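PDB 3QWT: putative GH105 family protein from Salmonella enterica subsp. enterica serovar Paratyphi A, which is of unknown function but probably acts as a glycoside hydrolase of family GH105, which cleaves unsaturated uronyl residues from oligosaccharides. Local coordinates for residues 19-33 / 366-380. Residues are numbered along the deposited sequence; the frame is centred on the assembly and turned at random.
Sequences HFIARDELKALIQKV and QAMAMLCLTEYLRNY
Tyr380 stacks face to face on His19, with ring centroids 3.9 Å apart and planes inclined by 27°. The rings are offset. CE2 of Tyr380 lies over the imidazole near its rim, 3.2 Å from ND1 of His19. The ring of Tyr380 also passes alongside CB of Arg23, while CD1 of Leu26 meets its CE1 atom. Tyr376 offers a ring edge to CD1 of Leu26 and brings its OH to the edge of the Phe20 ring, 3.2 Å from CE2. That hydroxyl is hydrogen-bonded to Glu322.

Two hydrogen bonds join the segments, one near each end. Tyr380 OH donates to Ile21 O over 2.6 Å, tying the turn before helix 23-33 to the end of the chain. At the other end, Gln366 NE2 gives a nearly straight bond to Val33 O (3.3 Å, 169° at the hydrogen). It arrives in the carbonyl plane, on a lone pair. The same amide nitrogen also bonds Gly336 O, and Leu338 N holds Gln366 OE1, so both ends of the amide are fixed.

The two helices run antiparallel, with axes 9.7 Å apart. They pair the first and last long helices of the chain, consistent with closure of the alpha/alpha toroid.

Apolar packing fills the middle, knobs into holes. Ile30 sits among Met370, Leu373, Thr374 and Leu377. Its CG1 is anti to the carbonyl carbon (chi1 -62°), and CD1 beyond it reaches CD1 of Leu377 at 3.8 Å. Leu377 in turn fits among Arg23, Leu26, Lys27 and Ile30. CE of selenomethionine Met370 touches CG1 of Val33 at 3.7 Å.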
loop_
_atom_site.group_PDB
_atom_site.type_symbol
_atom_site.label_atom_id
_atom_site.label_comp_id
_atom_site.label_asym_id
_atom_site.label_seq_id
_atom_site.Cartn_x
_atom_site.Cartn_y
_atom_site.Cartn_z
ATOM N N HIS A 19 -13.818 -21.027 -43.133
ATOM C CA HIS A 19 -13.215 -19.806 -43.627
ATOM C C HIS A 19 -13.518 -19.629 -45.098
ATOM O O HIS A 19 -13.065 -20.403 -45.944
ATOM C CB HIS A 19 -11.711 -19.803 -43.383
ATOM C CG HIS A 19 -11.342 -19.713 -41.936
ATOM N ND1 HIS A 19 -10.223 -20.322 -41.412
ATOM C CD2 HIS A 19 -11.952 -19.090 -40.899
ATOM C CE1 HIS A 19 -10.157 -20.076 -40.117
ATOM N NE2 HIS A 19 -11.192 -19.328 -39.782
ATOM N N PHE A 20 -14.298 -18.603 -45.402
ATOM C CA PHE A 20 -14.632 -18.328 -46.782
ATOM C C PHE A 20 -13.391 -17.856 -47.527
ATOM O O PHE A 20 -13.289 -18.020 -48.737
ATOM C CB PHE A 20 -15.777 -17.317 -46.880
ATOM C CG PHE A 20 -15.374 -15.898 -46.610
ATOM C CD1 PHE A 20 -15.089 -15.042 -47.652
ATOM C CD2 PHE A 20 -15.321 -15.412 -45.325
ATOM C CE1 PHE A 20 -14.743 -13.743 -47.413
ATOM C CE2 PHE A 20 -14.979 -14.106 -45.086
ATOM C CZ PHE A 20 -14.691 -13.272 -46.127
ATOM N N ILE A 21 -12.435 -17.294 -46.792
ATOM C CA ILE A 21 -11.199 -16.817 -47.408
ATOM C C ILE A 21 -10.010 -17.288 -46.582
ATOM O O ILE A 21 -10.063 -17.267 -45.355
ATOM C CB ILE A 21 -11.219 -15.278 -47.541
ATOM C CG1 ILE A 21 -9.980 -14.775 -48.272
ATOM C CG2 ILE A 21 -11.409 -14.601 -46.168
ATOM C CD1 ILE A 21 -9.856 -13.269 -48.266
ATOM N N ALA A 22 -8.942 -17.739 -47.229
ATOM C CA ALA A 22 -7.839 -18.328 -46.469
ATOM C C ALA A 22 -6.943 -17.282 -45.828
ATOM O O ALA A 22 -6.787 -16.181 -46.354
ATOM C CB ALA A 22 -7.032 -19.277 -47.308
ATOM N N ARG A 23 -6.358 -17.640 -44.685
ATOM C CA ARG A 23 -5.514 -16.716 -43.951
ATOM C C ARG A 23 -4.563 -15.933 -44.851
ATOM O O ARG A 23 -4.521 -14.703 -44.807
ATOM C CB ARG A 23 -4.689 -17.425 -42.870
ATOM C CG ARG A 23 -3.914 -16.420 -41.987
ATOM C CD ARG A 23 -2.945 -17.069 -41.035
ATOM N NE ARG A 23 -1.915 -17.801 -41.759
ATOM C CZ ARG A 23 -0.946 -18.494 -41.176
ATOM N NH1 ARG A 23 -0.863 -18.544 -39.852
ATOM N NH2 ARG A 23 -0.059 -19.134 -41.920
ATOM N N ASP A 24 -3.777 -16.641 -45.646
ATOM C CA ASP A 24 -2.725 -15.972 -46.400
ATOM C C ASP A 24 -3.266 -15.153 -47.563
ATOM O O ASP A 24 -2.627 -14.216 -48.032
ATOM C CB ASP A 24 -1.636 -16.964 -46.800
ATOM C CG ASP A 24 -0.892 -17.504 -45.577
ATOM O OD1 ASP A 24 -0.790 -16.763 -44.574
ATOM O OD2 ASP A 24 -0.424 -18.660 -45.595
ATOM N N GLU A 25 -4.479 -15.475 -47.976
ATOM C CA GLU A 25 -5.191 -14.673 -48.950
ATOM C C GLU A 25 -5.511 -13.331 -48.302
ATOM O O GLU A 25 -5.310 -12.269 -48.893
ATOM C CB GLU A 25 -6.480 -15.392 -49.347
ATOM C CG GLU A 25 -7.100 -14.936 -50.649
ATOM C CD GLU A 25 -8.177 -15.898 -51.136
ATOM O OE1 GLU A 25 -8.753 -16.643 -50.307
ATOM O OE2 GLU A 25 -8.435 -15.925 -52.352
ATOM N N LEU A 26 -6.012 -13.386 -47.074
ATOM C CA LEU A 26 -6.274 -12.175 -46.307
ATOM C C LEU A 26 -5.032 -11.283 -46.228
ATOM O O LEU A 26 -5.083 -10.087 -46.532
ATOM C CB LEU A 26 -6.738 -12.540 -44.906
ATOM C CG LEU A 26 -8.231 -12.408 -44.693
ATOM C CD1 LEU A 26 -8.644 -13.203 -43.467
ATOM C CD2 LEU A 26 -8.587 -10.941 -44.552
ATOM N N LYS A 27 -3.915 -11.865 -45.819
ATOM C CA LYS A 27 -2.685 -11.090 -45.723
ATOM C C LYS A 27 -2.315 -10.449 -47.070
ATOM O O LYS A 27 -1.941 -9.270 -47.130
ATOM C CB LYS A 27 -1.541 -11.955 -45.201
ATOM C CG LYS A 27 -1.712 -12.416 -43.784
ATOM C CD LYS A 27 -0.402 -12.986 -43.290
ATOM C CE LYS A 27 -0.455 -13.363 -41.826
ATOM N NZ LYS A 27 0.798 -14.061 -41.424
ATOM N N ALA A 28 -2.430 -11.220 -48.147
ATOM C CA ALA A 28 -2.100 -10.687 -49.467
ATOM C C ALA A 28 -3.006 -9.511 -49.832
ATOM O O ALA A 28 -2.563 -8.554 -50.455
ATOM C CB ALA A 28 -2.173 -11.779 -50.523
ATOM N N LEU A 29 -4.271 -9.582 -49.425
ATOM C CA LEU A 29 -5.216 -8.487 -49.636
ATOM C C LEU A 29 -4.768 -7.238 -48.857
ATOM O O LEU A 29 -4.719 -6.122 -49.387
ATOM C CB LEU A 29 -6.608 -8.933 -49.183
ATOM C CG LEU A 29 -7.848 -8.149 -49.617
ATOM C CD1 LEU A 29 -7.931 -8.028 -51.133
ATOM C CD2 LEU A 29 -9.091 -8.831 -49.078
ATOM N N ILE A 30 -4.428 -7.429 -47.591
ATOM C CA ILE A 30 -3.953 -6.317 -46.787
ATOM C C ILE A 30 -2.736 -5.671 -47.446
ATOM O O ILE A 30 -2.675 -4.452 -47.579
ATOM C CB ILE A 30 -3.664 -6.761 -45.367
ATOM C CG1 ILE A 30 -4.969 -7.256 -44.738
ATOM C CG2 ILE A 30 -3.079 -5.605 -44.564
ATOM C CD1 ILE A 30 -4.823 -7.903 -43.381
ATOM N N GLN A 31 -1.792 -6.486 -47.900
ATOM C CA GLN A 31 -0.633 -5.942 -48.596
ATOM C C GLN A 31 -1.068 -5.103 -49.797
ATOM O O GLN A 31 -0.632 -3.965 -49.963
ATOM C CB GLN A 31 0.351 -7.049 -49.005
ATOM C CG GLN A 31 0.877 -7.930 -47.824
ATOM C CD GLN A 31 1.670 -7.170 -46.738
ATOM O OE1 GLN A 31 2.150 -6.053 -46.945
ATOM N NE2 GLN A 31 1.804 -7.790 -45.575
ATOM N N LYS A 32 -1.951 -5.655 -50.616
ATOM C CA LYS A 32 -2.452 -4.951 -51.799
ATOM C C LYS A 32 -3.145 -3.624 -51.448
ATOM O O LYS A 32 -3.032 -2.620 -52.168
ATOM C CB LYS A 32 -3.415 -5.853 -52.588
ATOM C CG LYS A 32 -3.577 -5.471 -54.050
ATOM C CD LYS A 32 -4.839 -6.086 -54.653
ATOM C CE LYS A 32 -4.925 -7.598 -54.422
ATOM N NZ LYS A 32 -6.255 -8.148 -54.828
ATOM N N VAL A 33 -3.880 -3.636 -50.345
ATOM C CA VAL A 33 -4.569 -2.457 -49.856
ATOM C C VAL A 33 -3.559 -1.409 -49.373
ATOM O O VAL A 33 -3.743 -0.208 -49.566
ATOM C CB VAL A 33 -5.570 -2.872 -48.751
ATOM C CG1 VAL A 33 -6.079 -1.680 -47.956
ATOM C CG2 VAL A 33 -6.728 -3.645 -49.385
ATOM N N GLN A 366 -8.651 2.915 -47.202
ATOM C CA GLN A 366 -7.721 1.794 -47.175
ATOM C C GLN A 366 -7.412 1.354 -45.741
ATOM O O GLN A 366 -7.328 0.163 -45.436
ATOM C CB GLN A 366 -6.407 2.188 -47.855
ATOM C CG GLN A 366 -6.564 2.805 -49.243
ATOM C CD GLN A 366 -7.326 1.909 -50.187
ATOM O OE1 GLN A 366 -8.420 2.251 -50.644
ATOM N NE2 GLN A 366 -6.756 0.747 -50.480
ATOM N N ALA A 367 -7.216 2.319 -44.859
ATOM C CA ALA A 367 -6.772 1.980 -43.517
ATOM C C ALA A 367 -7.870 1.220 -42.798
ATOM O O ALA A 367 -7.623 0.188 -42.180
ATOM C CB ALA A 367 -6.354 3.225 -42.738
HETATM N N MSE A 368 -9.092 1.717 -42.910
HETATM C CA MSE A 368 -10.205 1.059 -42.230
HETATM C C MSE A 368 -10.413 -0.365 -42.756
HETATM O O MSE A 368 -10.670 -1.286 -41.986
HETATM C CB MSE A 368 -11.464 1.922 -42.297
HETATM C CG MSE A 368 -11.302 3.185 -41.460
HETATM SE SE MSE A 368 -12.459 4.633 -42.032
HETATM C CE MSE A 368 -13.980 4.252 -40.851
ATOM N N ALA A 369 -10.248 -0.560 -44.060
ATOM C CA ALA A 369 -10.259 -1.921 -44.573
ATOM C C ALA A 369 -9.237 -2.773 -43.816
ATOM O O ALA A 369 -9.526 -3.904 -43.432
ATOM C CB ALA A 369 -9.992 -1.950 -46.068
HETATM N N MSE A 370 -8.043 -2.243 -43.580
HETATM C CA MSE A 370 -7.048 -3.090 -42.943
HETATM C C MSE A 370 -7.289 -3.228 -41.457
HETATM O O MSE A 370 -6.962 -4.252 -40.868
HETATM C CB MSE A 370 -5.595 -2.708 -43.305
HETATM C CG MSE A 370 -5.101 -1.330 -42.911
HETATM SE SE MSE A 370 -3.434 -0.895 -43.906
HETATM C CE MSE A 370 -4.238 0.190 -45.290
ATOM N N LEU A 371 -7.893 -2.211 -40.856
ATOM C CA LEU A 371 -8.296 -2.313 -39.464
ATOM C C LEU A 371 -9.193 -3.532 -39.298
ATOM O O LEU A 371 -8.874 -4.451 -38.539
ATOM C CB LEU A 371 -9.041 -1.053 -39.007
ATOM C CG LEU A 371 -8.311 0.047 -38.239
ATOM C CD1 LEU A 371 -9.320 1.109 -37.851
ATOM C CD2 LEU A 371 -7.594 -0.498 -36.988
ATOM N N CYS A 372 -10.318 -3.540 -40.017
ATOM C CA CYS A 372 -11.302 -4.604 -39.849
ATOM C C CYS A 372 -10.736 -5.935 -40.314
ATOM O O CYS A 372 -11.028 -6.975 -39.729
ATOM C CB CYS A 372 -12.617 -4.282 -40.574
ATOM S SG CYS A 372 -12.555 -4.242 -42.403
ATOM N N LEU A 373 -9.906 -5.905 -41.352
ATOM C CA LEU A 373 -9.368 -7.149 -41.878
ATOM C C LEU A 373 -8.334 -7.727 -40.909
ATOM O O LEU A 373 -8.195 -8.952 -40.794
ATOM C CB LEU A 373 -8.806 -6.985 -43.302
ATOM C CG LEU A 373 -9.823 -6.730 -44.418
ATOM C CD1 LEU A 373 -9.120 -6.471 -45.752
ATOM C CD2 LEU A 373 -10.791 -7.886 -44.548
ATOM N N THR A 374 -7.639 -6.860 -40.179
ATOM C CA THR A 374 -6.662 -7.330 -39.191
ATOM C C THR A 374 -7.326 -7.964 -37.983
ATOM O O THR A 374 -6.875 -8.988 -37.471
ATOM C CB THR A 374 -5.736 -6.215 -38.723
ATOM O OG1 THR A 374 -4.988 -5.722 -39.840
ATOM C CG2 THR A 374 -4.776 -6.744 -37.675
ATOM N N GLU A 375 -8.403 -7.349 -37.518
ATOM C CA GLU A 375 -9.171 -7.935 -36.443
ATOM C C GLU A 375 -9.741 -9.286 -36.911
ATOM O O GLU A 375 -9.804 -10.250 -36.142
ATOM C CB GLU A 375 -10.260 -6.960 -35.973
ATOM C CG GLU A 375 -11.220 -7.520 -34.924
ATOM C CD GLU A 375 -10.568 -7.848 -33.577
ATOM O OE1 GLU A 375 -9.655 -7.130 -33.155
ATOM O OE2 GLU A 375 -10.993 -8.822 -32.917
ATOM N N TYR A 376 -10.119 -9.371 -38.182
ATOM C CA TYR A 376 -10.680 -10.613 -38.706
ATOM C C TYR A 376 -9.628 -11.727 -38.761
ATOM O O TYR A 376 -9.952 -12.912 -38.595
ATOM C CB TYR A 376 -11.292 -10.385 -40.084
ATOM C CG TYR A 376 -12.165 -11.532 -40.568
ATOM C CD1 TYR A 376 -11.749 -12.355 -41.616
ATOM C CD2 TYR A 376 -13.404 -11.784 -39.986
ATOM C CE1 TYR A 376 -12.529 -13.387 -42.064
ATOM C CE2 TYR A 376 -14.204 -12.830 -40.437
ATOM C CZ TYR A 376 -13.756 -13.627 -41.477
ATOM O OH TYR A 376 -14.528 -14.672 -41.943
ATOM N N LEU A 377 -8.371 -11.336 -38.979
ATOM C CA LEU A 377 -7.249 -12.270 -38.952
ATOM C C LEU A 377 -7.110 -12.983 -37.613
ATOM O O LEU A 377 -6.579 -14.090 -37.555
ATOM C CB LEU A 377 -5.930 -11.565 -39.289
ATOM C CG LEU A 377 -5.542 -11.589 -40.777
ATOM C CD1 LEU A 377 -4.253 -10.825 -41.002
ATOM C CD2 LEU A 377 -5.410 -13.016 -41.311
ATOM N N ARG A 378 -7.571 -12.359 -36.537
ATOM C CA ARG A 378 -7.492 -13.010 -35.227
ATOM C C ARG A 378 -8.275 -14.316 -35.220
ATOM O O ARG A 378 -7.925 -15.244 -34.500
ATOM C CB ARG A 378 -7.954 -12.089 -34.097
ATOM C CG ARG A 378 -6.975 -10.962 -33.785
ATOM C CD ARG A 378 -7.438 -10.179 -32.567
ATOM N NE ARG A 378 -7.212 -10.914 -31.324
ATOM C CZ ARG A 378 -6.043 -10.950 -30.685
ATOM N NH1 ARG A 378 -5.911 -11.637 -29.553
ATOM N NH2 ARG A 378 -5.001 -10.295 -31.184
ATOM N N ASN A 379 -9.320 -14.389 -36.037
ATOM C CA ASN A 379 -10.029 -15.656 -36.257
ATOM C C ASN A 379 -9.156 -16.782 -36.823
ATOM O O ASN A 379 -9.571 -17.942 -36.840
ATOM C CB ASN A 379 -11.251 -15.458 -37.157
ATOM C CG ASN A 379 -12.408 -14.823 -36.426
ATOM O OD1 ASN A 379 -12.478 -14.864 -35.206
ATOM N ND2 ASN A 379 -13.329 -14.236 -37.174
ATOM N N TYR A 380 -7.951 -16.453 -37.282
ATOM C CA TYR A 380 -7.068 -17.480 -37.832
ATOM C C TYR A 380 -5.972 -17.906 -36.865
ATOM O O TYR A 380 -5.008 -18.559 -37.258
ATOM C CB TYR A 380 -6.483 -17.041 -39.175
ATOM C CG TYR A 380 -7.550 -16.851 -40.209
ATOM C CD1 TYR A 380 -8.436 -15.791 -40.119
ATOM C CD2 TYR A 380 -7.699 -17.748 -41.262
ATOM C CE1 TYR A 380 -9.434 -15.619 -41.051
ATOM C CE2 TYR A 380 -8.696 -17.584 -42.197
ATOM C CZ TYR A 380 -9.562 -16.517 -42.088
ATOM O OH TYR A 380 -10.563 -16.329 -43.009
#